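Local coordinates for ribonucleoside triphosphate reductase (Lactobacillus leichmannii, PDB 1L1L), which reduces ribonucleoside triphosphates to their 2'-deoxy forms with the help of coenzyme B12, working as an allosterically regulated monomer, at residues P176-A181 with N290-R295; A232-L237 with D283-L288; I5-E10 with V55-I60; R14-V19 with L88-G93. All blocks are in the same frame, centred on the assembly; numbering follows the deposited sequence.

Contact 1 (P176-A181 with N290-R295); sequences PRVDFA and NKAGGR
V178 sits against a type II beta turn, K291 to G294, in the loop between helix 275-289 and helix 298-313. The turn closes through G294 N to K291 O (2.8 Å), with G293 at its positive-phi corner. The backbone of V178 meets the turn at both its polar atoms. V178 N donates to G294 O over 3.0 Å, approaching from above the carbonyl plane and bending to 146° at the hydrogen. V178 O accepts from G293 N, although the modelled separation is so short that its exact length is doubtful.

Going outward along the valine, CB lies 3.3 Å from K291 O, the same oxygen that closes the turn. From there the branches part: CG1, anti to the backbone N (chi1 -178°), reaches A292 CA at 3.7 Å, while CG2 stays beside K291 O at 3.5 Å. Farther along, the A181 and A292 methyls meet, CB to CB, at 3.8 Å. K291 turns its own amine away, to a salt bridge with D300.

At the other end R295, bent at chi2 and chi3, folds back towards P176 and R177. Its CD passes R177 CA. R177 N lies in the guanidinium plane at its edge, beside NH1; both are donors, so no bond forms. NH2 has a weak bond to S173 O, and NH1 rests 3.1 Å from P176 CA.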
loop_
_atom_site.group_PDB
_atom_site.type_symbol
_atom_site.label_atom_id
_atom_site.label_comp_id
_atom_site.label_asym_id
_atom_site.label_seq_id
_atom_site.Cartn_x
_atom_site.Cartn_y
_atom_site.Cartn_z
ATOM N N PRO A 176 6.035 -8.225 -28.611
ATOM C CA PRO A 176 6.671 -8.853 -29.778
ATOM C C PRO A 176 7.556 -10.055 -29.471
ATOM O O PRO A 176 7.907 -10.310 -28.320
ATOM C CB PRO A 176 7.460 -7.704 -30.398
ATOM C CG PRO A 176 7.830 -6.877 -29.200
ATOM C CD PRO A 176 6.537 -6.852 -28.422
ATOM N N ARG A 177 7.917 -10.801 -30.512
ATOM C CA ARG A 177 8.767 -11.965 -30.326
ATOM C C ARG A 177 10.142 -11.539 -29.824
ATOM O O ARG A 177 10.659 -10.505 -30.227
ATOM C CB ARG A 177 8.912 -12.732 -31.646
ATOM C CG ARG A 177 9.176 -11.845 -32.855
ATOM C CD ARG A 177 9.557 -12.675 -34.086
ATOM N NE ARG A 177 9.578 -11.871 -35.311
ATOM C CZ ARG A 177 10.010 -12.306 -36.495
ATOM N NH1 ARG A 177 10.468 -13.546 -36.625
ATOM N NH2 ARG A 177 9.970 -11.506 -37.557
ATOM N N VAL A 178 10.729 -12.337 -28.939
ATOM C CA VAL A 178 12.058 -12.037 -28.421
ATOM C C VAL A 178 13.039 -12.282 -29.571
ATOM O O VAL A 178 13.457 -13.415 -29.810
ATOM C CB VAL A 178 12.425 -12.957 -27.228
ATOM C CG1 VAL A 178 13.793 -12.582 -26.681
ATOM C CG2 VAL A 178 11.366 -12.846 -26.129
ATOM N N ASP A 179 13.397 -11.208 -30.272
ATOM C CA ASP A 179 14.303 -11.270 -31.418
ATOM C C ASP A 179 15.762 -11.653 -31.187
ATOM O O ASP A 179 16.345 -12.347 -32.024
ATOM C CB ASP A 179 14.268 -9.938 -32.167
ATOM C CG ASP A 179 13.015 -9.769 -32.991
ATOM O OD1 ASP A 179 12.734 -8.630 -33.417
ATOM O OD2 ASP A 179 12.314 -10.777 -33.225
ATOM N N PHE A 180 16.363 -11.206 -30.083
ATOM C CA PHE A 180 17.770 -11.515 -29.830
ATOM C C PHE A 180 18.099 -11.965 -28.418
ATOM O O PHE A 180 17.639 -11.369 -27.442
ATOM C CB PHE A 180 18.645 -10.293 -30.136
ATOM C CG PHE A 180 18.241 -9.542 -31.367
ATOM C CD1 PHE A 180 18.291 -10.147 -32.620
ATOM C CD2 PHE A 180 17.801 -8.230 -31.275
ATOM C CE1 PHE A 180 17.905 -9.452 -33.762
ATOM C CE2 PHE A 180 17.414 -7.523 -32.408
ATOM C CZ PHE A 180 17.465 -8.136 -33.658
ATOM N N ALA A 181 18.903 -13.016 -28.309
ATOM C CA ALA A 181 19.341 -13.499 -27.007
ATOM C C ALA A 181 20.560 -12.637 -26.721
ATOM O O ALA A 181 21.541 -12.686 -27.460
ATOM C CB ALA A 181 19.739 -14.953 -27.081
ATOM N N ASN A 290 15.750 -17.312 -22.574
ATOM C CA ASN A 290 15.076 -18.610 -22.585
ATOM C C ASN A 290 13.894 -18.649 -23.553
ATOM O O ASN A 290 13.357 -19.725 -23.843
ATOM C CB ASN A 290 14.596 -18.957 -21.174
ATOM C CG ASN A 290 15.735 -19.331 -20.243
ATOM O OD1 ASN A 290 16.810 -18.721 -20.274
ATOM N ND2 ASN A 290 15.502 -20.334 -19.397
ATOM N N LYS A 291 13.490 -17.482 -24.044
ATOM C CA LYS A 291 12.388 -17.376 -24.987
ATOM C C LYS A 291 12.848 -16.691 -26.269
ATOM O O LYS A 291 12.037 -16.196 -27.053
ATOM C CB LYS A 291 11.220 -16.596 -24.370
ATOM C CG LYS A 291 10.494 -17.336 -23.254
ATOM C CD LYS A 291 10.012 -18.701 -23.728
ATOM C CE LYS A 291 9.148 -19.388 -22.683
ATOM N NZ LYS A 291 7.819 -18.732 -22.544
ATOM N N ALA A 292 14.161 -16.661 -26.475
ATOM C CA ALA A 292 14.732 -16.048 -27.666
ATOM C C ALA A 292 14.153 -16.716 -28.917
ATOM O O ALA A 292 14.200 -17.943 -29.053
ATOM C CB ALA A 292 16.243 -16.190 -27.645
ATOM N N GLY A 293 13.603 -15.906 -29.816
ATOM C CA GLY A 293 13.017 -16.437 -31.033
ATOM C C GLY A 293 11.564 -16.826 -30.838
ATOM O O GLY A 293 10.855 -17.136 -31.801
ATOM N N GLY A 294 11.127 -16.806 -29.580
ATOM C CA GLY A 294 9.755 -17.155 -29.243
ATOM C C GLY A 294 8.902 -15.996 -28.744
ATOM O O GLY A 294 9.059 -14.849 -29.176
ATOM N N ARG A 295 7.989 -16.301 -27.827
ATOM C CA ARG A 295 7.084 -15.292 -27.282
ATOM C C ARG A 295 7.036 -15.330 -25.761
ATOM O O ARG A 295 7.138 -16.400 -25.148
ATOM C CB ARG A 295 5.675 -15.516 -27.845
ATOM C CG ARG A 295 5.584 -15.379 -29.354
ATOM C CD ARG A 295 5.569 -13.921 -29.771
ATOM N NE ARG A 295 4.237 -13.340 -29.632
ATOM C CZ ARG A 295 3.943 -12.077 -29.919
ATOM N NH1 ARG A 295 4.893 -11.264 -30.356
ATOM N NH2 ARG A 295 2.701 -11.628 -29.781
#

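Contact 2 (A232-L237 with D283-L288); sequences ALLIDL and DVNEVL
L234 and I235 face V284, N285 and L288 across two almost parallel helices, 14° apart in direction and 10.4 Å between the axes of the two short segments. That spacing is bridged almost wholly by side chains.

The apolar contacts come first. I235 crosses L288 at about a right angle, and L288 CD1 lies equally far, 4.1 Å, from I235 CA and I235 CG1. V284 CG1 touches both L234 and I235, 4.3 Å from L234 CD2 and slightly farther from I235 CG1. These are ordinary van der Waals distances.

The second kind pairs an apolar group with a polar one. L234, with CG anti to the backbone N (chi1 173°), extends across N285, so that L234 CD1 comes to 3.3 Å from N285 OD1. The amide is anchored from outside: N285 ND2 donates to I182 O, a bond that helps fix how the amide is turned beside the leucine.

All five residues are buried, in the insertion by which this monomer probably imitates a dimer. Strand 249-253 packs on helix 224-236, with L250 on L234, while helix 298-313 covers helix 275-289, with L307 on V284 and I304 on L288.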
loop_
_atom_site.group_PDB
_atom_site.type_symbol
_atom_site.label_atom_id
_atom_site.label_comp_id
_atom_site.label_asym_id
_atom_site.label_seq_id
_atom_site.Cartn_x
_atom_site.Cartn_y
_atom_site.Cartn_z
ATOM N N ALA A 232 16.088 -1.136 -18.454
ATOM C CA ALA A 232 15.361 -0.749 -19.664
ATOM C C ALA A 232 16.184 -1.067 -20.913
ATOM O O ALA A 232 15.646 -1.532 -21.929
ATOM C CB ALA A 232 15.023 0.744 -19.627
ATOM N N LEU A 233 17.487 -0.810 -20.823
ATOM C CA LEU A 233 18.415 -1.076 -21.920
ATOM C C LEU A 233 18.480 -2.584 -22.168
ATOM O O LEU A 233 18.302 -3.045 -23.297
ATOM C CB LEU A 233 19.811 -0.541 -21.567
ATOM C CG LEU A 233 20.956 -0.863 -22.536
ATOM C CD1 LEU A 233 20.616 -0.331 -23.919
ATOM C CD2 LEU A 233 22.264 -0.255 -22.012
ATOM N N LEU A 234 18.732 -3.341 -21.102
ATOM C CA LEU A 234 18.808 -4.797 -21.178
ATOM C C LEU A 234 17.576 -5.414 -21.844
ATOM O O LEU A 234 17.695 -6.309 -22.688
ATOM C CB LEU A 234 18.960 -5.396 -19.780
ATOM C CG LEU A 234 18.874 -6.923 -19.740
ATOM C CD1 LEU A 234 19.993 -7.524 -20.598
ATOM C CD2 LEU A 234 18.976 -7.411 -18.310
ATOM N N ILE A 235 16.394 -4.946 -21.452
ATOM C CA ILE A 235 15.153 -5.453 -22.013
ATOM C C ILE A 235 14.972 -5.069 -23.484
ATOM O O ILE A 235 14.749 -5.933 -24.338
ATOM C CB ILE A 235 13.929 -4.939 -21.212
ATOM C CG1 ILE A 235 13.916 -5.562 -19.814
ATOM C CG2 ILE A 235 12.651 -5.274 -21.951
ATOM C CD1 ILE A 235 12.875 -4.951 -18.872
ATOM N N ASP A 236 15.072 -3.778 -23.782
ATOM C CA ASP A 236 14.884 -3.298 -25.146
ATOM C C ASP A 236 15.854 -3.874 -26.195
ATOM O O ASP A 236 15.566 -3.820 -27.397
ATOM C CB ASP A 236 14.929 -1.759 -25.190
ATOM C CG ASP A 236 13.715 -1.103 -24.519
ATOM O OD1 ASP A 236 12.599 -1.646 -24.620
ATOM O OD2 ASP A 236 13.873 -0.024 -23.906
ATOM N N LEU A 237 16.986 -4.422 -25.754
ATOM C CA LEU A 237 17.963 -4.993 -26.684
ATOM C C LEU A 237 17.552 -6.378 -27.169
ATOM O O LEU A 237 18.232 -6.984 -28.002
ATOM C CB LEU A 237 19.345 -5.092 -26.037
ATOM C CG LEU A 237 20.142 -3.797 -25.859
ATOM C CD1 LEU A 237 21.499 -4.137 -25.263
ATOM C CD2 LEU A 237 20.304 -3.092 -27.204
ATOM N N ASP A 283 19.094 -12.690 -13.966
ATOM C CA ASP A 283 17.884 -13.499 -14.013
ATOM C C ASP A 283 16.853 -12.980 -15.017
ATOM O O ASP A 283 16.171 -13.763 -15.683
ATOM C CB ASP A 283 17.278 -13.606 -12.615
ATOM C CG ASP A 283 18.154 -14.414 -11.668
ATOM O OD1 ASP A 283 18.956 -15.246 -12.156
ATOM O OD2 ASP A 283 18.038 -14.234 -10.440
ATOM N N VAL A 284 16.737 -11.658 -15.131
ATOM C CA VAL A 284 15.808 -11.046 -16.069
ATOM C C VAL A 284 16.255 -11.330 -17.503
ATOM O O VAL A 284 15.440 -11.413 -18.434
ATOM C CB VAL A 284 15.735 -9.508 -15.837
ATOM C CG1 VAL A 284 15.116 -8.810 -17.023
ATOM C CG2 VAL A 284 14.911 -9.231 -14.590
ATOM N N ASN A 285 17.560 -11.478 -17.685
ATOM C CA ASN A 285 18.082 -11.744 -19.015
ATOM C C ASN A 285 17.775 -13.203 -19.370
ATOM O O ASN A 285 17.409 -13.509 -20.502
ATOM C CB ASN A 285 19.587 -11.462 -19.047
ATOM C CG ASN A 285 20.132 -11.358 -20.456
ATOM O OD1 ASN A 285 19.532 -10.720 -21.334
ATOM N ND2 ASN A 285 21.283 -11.976 -20.681
ATOM N N GLU A 286 17.901 -14.098 -18.397
ATOM C CA GLU A 286 17.615 -15.508 -18.643
ATOM C C GLU A 286 16.174 -15.693 -19.107
ATOM O O GLU A 286 15.922 -16.318 -20.142
ATOM C CB GLU A 286 17.854 -16.347 -17.387
ATOM C CG GLU A 286 19.316 -16.484 -17.014
ATOM C CD GLU A 286 19.538 -17.456 -15.871
ATOM O OE1 GLU A 286 19.076 -17.168 -14.745
ATOM O OE2 GLU A 286 20.173 -18.512 -16.107
ATOM N N VAL A 287 15.227 -15.150 -18.345
ATOM C CA VAL A 287 13.819 -15.260 -18.708
ATOM C C VAL A 287 13.610 -14.799 -20.140
ATOM O O VAL A 287 12.848 -15.407 -20.894
ATOM C CB VAL A 287 12.917 -14.400 -17.787
ATOM C CG1 VAL A 287 11.487 -14.415 -18.307
ATOM C CG2 VAL A 287 12.979 -14.923 -16.362
ATOM N N LEU A 288 14.287 -13.719 -20.517
ATOM C CA LEU A 288 14.156 -13.195 -21.868
ATOM C C LEU A 288 14.874 -14.092 -22.887
ATOM O O LEU A 288 14.311 -14.408 -23.934
ATOM C CB LEU A 288 14.706 -11.772 -21.944
ATOM C CG LEU A 288 13.889 -10.693 -21.221
ATOM C CD1 LEU A 288 14.693 -9.405 -21.120
ATOM C CD2 LEU A 288 12.585 -10.454 -21.975
#

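Contact 3 (I5-E10 with V55-I60); sequences ISLSAE and VVEGNI
I5 and L7 anchor an extended N-terminal segment against the last turns of helix 48-60, just before the chain enters helix 9-18, where S8 is the N-cap and bonds F11 N.

The tight side is apolar. I60 points CG2 into the I5 side chain, 3.6 Å from I5 CB and 3.7 Å from I5 CG2, the two chains crossing at about a right angle. L7 crosses V56 in the same manner but less closely, L7 CD1 standing 4.0 Å from V56 CG1. Helix 72-90 backs both, with T79 touching I5 and Y86 touching L7.

The outer side belongs to S6 and E57. The glutamate runs out extended beyond CG and reaches obliquely to the backbone, its CG 3.7 Å from S6 CA. Exposed S6 also brings its CB to 3.8 Å from E57 CD. L7 N donates to E57 OE2 over 3.0 Å, nearly straight at 174°, though it meets the oxygen from well above the carboxylate plane.

K53 NZ pairs with the same OE2 and also bonds L7 O, so one lysine and one glutamate grip both polar atoms of the L7 backbone. Two donors on one oxygen would be expected to favour the ionised carboxylate.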
loop_
_atom_site.group_PDB
_atom_site.type_symbol
_atom_site.label_atom_id
_atom_site.label_comp_id
_atom_site.label_asym_id
_atom_site.label_seq_id
_atom_site.Cartn_x
_atom_site.Cartn_y
_atom_site.Cartn_z
ATOM N N ILE A 5 1.986 28.852 3.626
ATOM C CA ILE A 5 1.129 28.653 4.787
ATOM C C ILE A 5 1.890 27.913 5.875
ATOM O O ILE A 5 2.648 26.985 5.593
ATOM C CB ILE A 5 -0.122 27.831 4.417
ATOM C CG1 ILE A 5 -0.856 28.498 3.248
ATOM C CG2 ILE A 5 -1.034 27.691 5.623
ATOM C CD1 ILE A 5 -1.330 29.927 3.524
ATOM N N SER A 6 1.695 28.326 7.120
ATOM C CA SER A 6 2.374 27.679 8.235
ATOM C C SER A 6 1.591 27.831 9.529
ATOM O O SER A 6 0.723 28.701 9.647
ATOM C CB SER A 6 3.782 28.253 8.405
ATOM O OG SER A 6 3.749 29.661 8.539
ATOM N N LEU A 7 1.898 26.960 10.486
ATOM C CA LEU A 7 1.251 26.965 11.784
ATOM C C LEU A 7 2.215 27.608 12.781
ATOM O O LEU A 7 3.422 27.370 12.734
ATOM C CB LEU A 7 0.905 25.528 12.198
ATOM C CG LEU A 7 -0.073 24.802 11.258
ATOM C CD1 LEU A 7 -0.129 23.316 11.588
ATOM C CD2 LEU A 7 -1.464 25.429 11.375
ATOM N N SER A 8 1.683 28.440 13.669
ATOM C CA SER A 8 2.513 29.129 14.648
ATOM C C SER A 8 2.701 28.302 15.902
ATOM O O SER A 8 1.867 27.455 16.230
ATOM C CB SER A 8 1.873 30.464 15.025
ATOM O OG SER A 8 0.651 30.246 15.701
ATOM N N ALA A 9 3.793 28.561 16.614
ATOM C CA ALA A 9 4.083 27.844 17.849
ATOM C C ALA A 9 2.964 28.100 18.847
ATOM O O ALA A 9 2.573 27.215 19.613
ATOM C CB ALA A 9 5.412 28.310 18.423
ATOM N N GLU A 10 2.448 29.325 18.825
ATOM C CA GLU A 10 1.372 29.719 19.723
ATOM C C GLU A 10 0.153 28.837 19.521
ATOM O O GLU A 10 -0.500 28.433 20.481
ATOM C CB GLU A 10 0.999 31.186 19.482
ATOM C CG GLU A 10 -0.016 31.732 20.471
ATOM C CD GLU A 10 -0.294 33.215 20.270
ATOM O OE1 GLU A 10 0.659 34.022 20.362
ATOM O OE2 GLU A 10 -1.467 33.572 20.024
ATOM N N VAL A 55 3.527 17.630 8.389
ATOM C CA VAL A 55 2.630 16.914 7.493
ATOM C C VAL A 55 1.522 17.834 6.993
ATOM O O VAL A 55 1.214 17.873 5.794
ATOM C CB VAL A 55 1.976 15.709 8.183
ATOM C CG1 VAL A 55 0.938 15.085 7.259
ATOM C CG2 VAL A 55 3.040 14.688 8.547
ATOM N N VAL A 56 0.927 18.565 7.931
ATOM C CA VAL A 56 -0.149 19.503 7.632
ATOM C C VAL A 56 0.335 20.638 6.741
ATOM O O VAL A 56 -0.315 20.978 5.751
ATOM C CB VAL A 56 -0.730 20.104 8.928
ATOM C CG1 VAL A 56 -1.713 21.237 8.598
ATOM C CG2 VAL A 56 -1.435 19.024 9.715
ATOM N N GLU A 57 1.466 21.233 7.103
ATOM C CA GLU A 57 2.035 22.333 6.330
ATOM C C GLU A 57 2.421 21.862 4.942
ATOM O O GLU A 57 2.249 22.578 3.953
ATOM C CB GLU A 57 3.264 22.913 7.039
ATOM C CG GLU A 57 2.932 24.047 8.000
ATOM C CD GLU A 57 4.109 24.482 8.858
ATOM O OE1 GLU A 57 5.249 24.562 8.349
ATOM O OE2 GLU A 57 3.878 24.765 10.053
ATOM N N GLY A 58 2.953 20.647 4.873
ATOM C CA GLY A 58 3.349 20.109 3.591
ATOM C C GLY A 58 2.177 19.944 2.645
ATOM O O GLY A 58 2.321 20.164 1.445
ATOM N N ASN A 59 1.016 19.563 3.170
ATOM C CA ASN A 59 -0.157 19.354 2.324
ATOM C C ASN A 59 -0.857 20.650 1.919
ATOM O O ASN A 59 -1.212 20.835 0.753
ATOM C CB ASN A 59 -1.164 18.437 3.034
ATOM C CG ASN A 59 -2.402 18.150 2.192
ATOM O OD1 ASN A 59 -3.423 18.832 2.306
ATOM N ND2 ASN A 59 -2.317 17.131 1.341
ATOM N N ILE A 60 -1.047 21.545 2.884
ATOM C CA ILE A 60 -1.739 22.806 2.608
ATOM C C ILE A 60 -1.048 23.651 1.530
ATOM O O ILE A 60 -1.712 24.253 0.680
ATOM C CB ILE A 60 -1.896 23.647 3.910
ATOM C CG1 ILE A 60 -2.933 24.755 3.698
ATOM C CG2 ILE A 60 -0.572 24.246 4.309
ATOM C CD1 ILE A 60 -4.337 24.256 3.559
#

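Contact 4 (R14-V19 with L88-G93); sequences RVKASV and LIYGLG
Y90 projects from the last turn of helix 72-90 towards the end of helix 9-18, where V15, K16 and V19 meet its ring. With CG anti to the backbone N (chi1 -178°), the tyrosine stretches towards that helix, and the two valines run past it in the opposite sense. V15 CG1 and V19 CG1 converge on one ring atom, each 3.7 Å from Y90 CD2; V15 comes in obliquely. V19 CG1 goes on to G91, 3.8 Å from its CA.

The K16 and Y90 side chains cross at about a right angle, with K16 CG 3.7 Å from Y90 OH. V19 O lies at the ring edge, in plane, 3.3 Å from Y90 CE2. A water links the two segments: it donates to K16 O and, over 2.7 Å, to V19 O, and bonds Y90 OH at 2.9 Å, tying the hydroxyl to both carbonyls.

Helix 9-18 gives way at V19; after Y90 the chain turns in a Schellman motif, L92 at positive phi. W48 of helix 48-60 stacks on the Y90 ring and bonds Y90 O through NE1, and D49 touches the same side chain. Beyond V19, the backbone of H22 bonds that of G91.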
loop_
_atom_site.group_PDB
_atom_site.type_symbol
_atom_site.label_atom_id
_atom_site.label_comp_id
_atom_site.label_asym_id
_atom_site.label_seq_id
_atom_site.Cartn_x
_atom_site.Cartn_y
_atom_site.Cartn_z
ATOM N N ARG A 14 -1.346 25.604 22.016
ATOM C CA ARG A 14 -2.751 25.687 22.405
ATOM C C ARG A 14 -3.453 24.353 22.144
ATOM O O ARG A 14 -4.245 23.877 22.961
ATOM C CB ARG A 14 -3.442 26.812 21.619
ATOM C CG ARG A 14 -4.303 27.747 22.471
ATOM C CD ARG A 14 -4.140 29.201 22.019
ATOM N NE ARG A 14 -4.607 29.420 20.650
ATOM C CZ ARG A 14 -3.925 30.087 19.722
ATOM N NH1 ARG A 14 -2.738 30.608 20.010
ATOM N NH2 ARG A 14 -4.425 30.227 18.500
ATOM N N VAL A 15 -3.168 23.754 20.992
ATOM C CA VAL A 15 -3.767 22.473 20.646
ATOM C C VAL A 15 -3.288 21.412 21.624
ATOM O O VAL A 15 -4.082 20.621 22.140
ATOM C CB VAL A 15 -3.382 22.056 19.215
ATOM C CG1 VAL A 15 -3.840 20.628 18.941
ATOM C CG2 VAL A 15 -4.021 23.003 18.220
ATOM N N LYS A 16 -1.985 21.414 21.883
ATOM C CA LYS A 16 -1.370 20.462 22.806
ATOM C C LYS A 16 -1.951 20.607 24.212
ATOM O O LYS A 16 -2.016 19.644 24.980
ATOM C CB LYS A 16 0.146 20.682 22.857
ATOM C CG LYS A 16 0.863 20.433 21.540
ATOM C CD LYS A 16 2.323 20.876 21.578
ATOM C CE LYS A 16 3.125 20.129 22.634
ATOM N NZ LYS A 16 4.540 20.608 22.691
ATOM N N ALA A 17 -2.391 21.816 24.542
ATOM C CA ALA A 17 -2.945 22.077 25.861
ATOM C C ALA A 17 -4.366 21.561 26.016
ATOM O O ALA A 17 -4.759 21.146 27.105
ATOM C CB ALA A 17 -2.898 23.579 26.157
ATOM N N SER A 18 -5.128 21.565 24.927
ATOM C CA SER A 18 -6.529 21.130 24.966
ATOM C C SER A 18 -6.849 19.809 24.262
ATOM O O SER A 18 -7.938 19.246 24.448
ATOM C CB SER A 18 -7.408 22.225 24.370
ATOM O OG SER A 18 -6.977 22.542 23.057
ATOM N N VAL A 19 -5.919 19.320 23.447
ATOM C CA VAL A 19 -6.153 18.069 22.736
ATOM C C VAL A 19 -5.205 16.969 23.193
ATOM O O VAL A 19 -3.993 17.150 23.219
ATOM C CB VAL A 19 -6.001 18.251 21.211
ATOM C CG1 VAL A 19 -6.199 16.910 20.503
ATOM C CG2 VAL A 19 -7.014 19.264 20.706
ATOM N N LEU A 88 -7.286 17.917 14.055
ATOM C CA LEU A 88 -7.909 16.641 13.726
ATOM C C LEU A 88 -6.917 15.477 13.753
ATOM O O LEU A 88 -7.168 14.447 14.387
ATOM C CB LEU A 88 -8.541 16.718 12.335
ATOM C CG LEU A 88 -9.141 15.422 11.794
ATOM C CD1 LEU A 88 -10.272 14.942 12.689
ATOM C CD2 LEU A 88 -9.639 15.661 10.374
ATOM N N ILE A 89 -5.801 15.661 13.061
ATOM C CA ILE A 89 -4.763 14.639 12.968
ATOM C C ILE A 89 -4.025 14.456 14.284
ATOM O O ILE A 89 -3.778 13.332 14.705
ATOM C CB ILE A 89 -3.753 14.984 11.856
ATOM C CG1 ILE A 89 -4.488 15.063 10.510
ATOM C CG2 ILE A 89 -2.649 13.919 11.791
ATOM C CD1 ILE A 89 -3.650 15.624 9.391
ATOM N N TYR A 90 -3.676 15.560 14.941
ATOM C CA TYR A 90 -2.971 15.485 16.223
ATOM C C TYR A 90 -3.746 14.621 17.196
ATOM O O TYR A 90 -3.155 13.884 17.993
ATOM C CB TYR A 90 -2.806 16.886 16.837
ATOM C CG TYR A 90 -2.052 16.912 18.152
ATOM C CD1 TYR A 90 -0.666 16.757 18.193
ATOM C CD2 TYR A 90 -2.730 17.072 19.364
ATOM C CE1 TYR A 90 0.029 16.760 19.411
ATOM C CE2 TYR A 90 -2.048 17.072 20.584
ATOM C CZ TYR A 90 -0.676 16.915 20.598
ATOM O OH TYR A 90 -0.014 16.891 21.806
ATOM N N GLY A 91 -5.071 14.740 17.146
ATOM C CA GLY A 91 -5.935 13.981 18.029
ATOM C C GLY A 91 -6.156 12.553 17.565
ATOM O O GLY A 91 -6.775 11.752 18.269
ATOM N N LEU A 92 -5.665 12.245 16.368
ATOM C CA LEU A 92 -5.784 10.903 15.797
ATOM C C LEU A 92 -7.200 10.496 15.410
ATOM O O LEU A 92 -7.505 9.306 15.298
ATOM C CB LEU A 92 -5.180 9.871 16.756
ATOM C CG LEU A 92 -3.651 9.948 16.849
ATOM C CD1 LEU A 92 -3.142 9.000 17.930
ATOM C CD2 LEU A 92 -3.032 9.593 15.488
ATOM N N GLY A 93 -8.067 11.482 15.192
ATOM C CA GLY A 93 -9.427 11.184 14.791
ATOM C C GLY A 93 -9.453 10.843 13.310
ATOM O O GLY A 93 -10.423 10.289 12.798
HETATM O O HOH W 1 -1.508 16.768 24.315
#

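How the contacts relate
From the N terminus, contact 3 opens first and closes at residues 55-60; contact 4 opens within that loop, at 14-19, and closes at 88-93, so the two cross. Both involve helix 9-18, one through the lead-in to its start and one at its end, tying it to helices 48-60 and 72-90; V56 CG2 packs 4.1 Å from I89 CD1 between them. Contact 1, opening at 176-181, joins the loop before strand 183-187 to the loop after helix 275-289. Within its span contact 2 opens and closes, pairing helix 224-236 with helix 275-289. These two also touch, V178 CG1 lying 3.3 Å from L288 O. The centres of contacts 1 and 4 are about 60 Å apart.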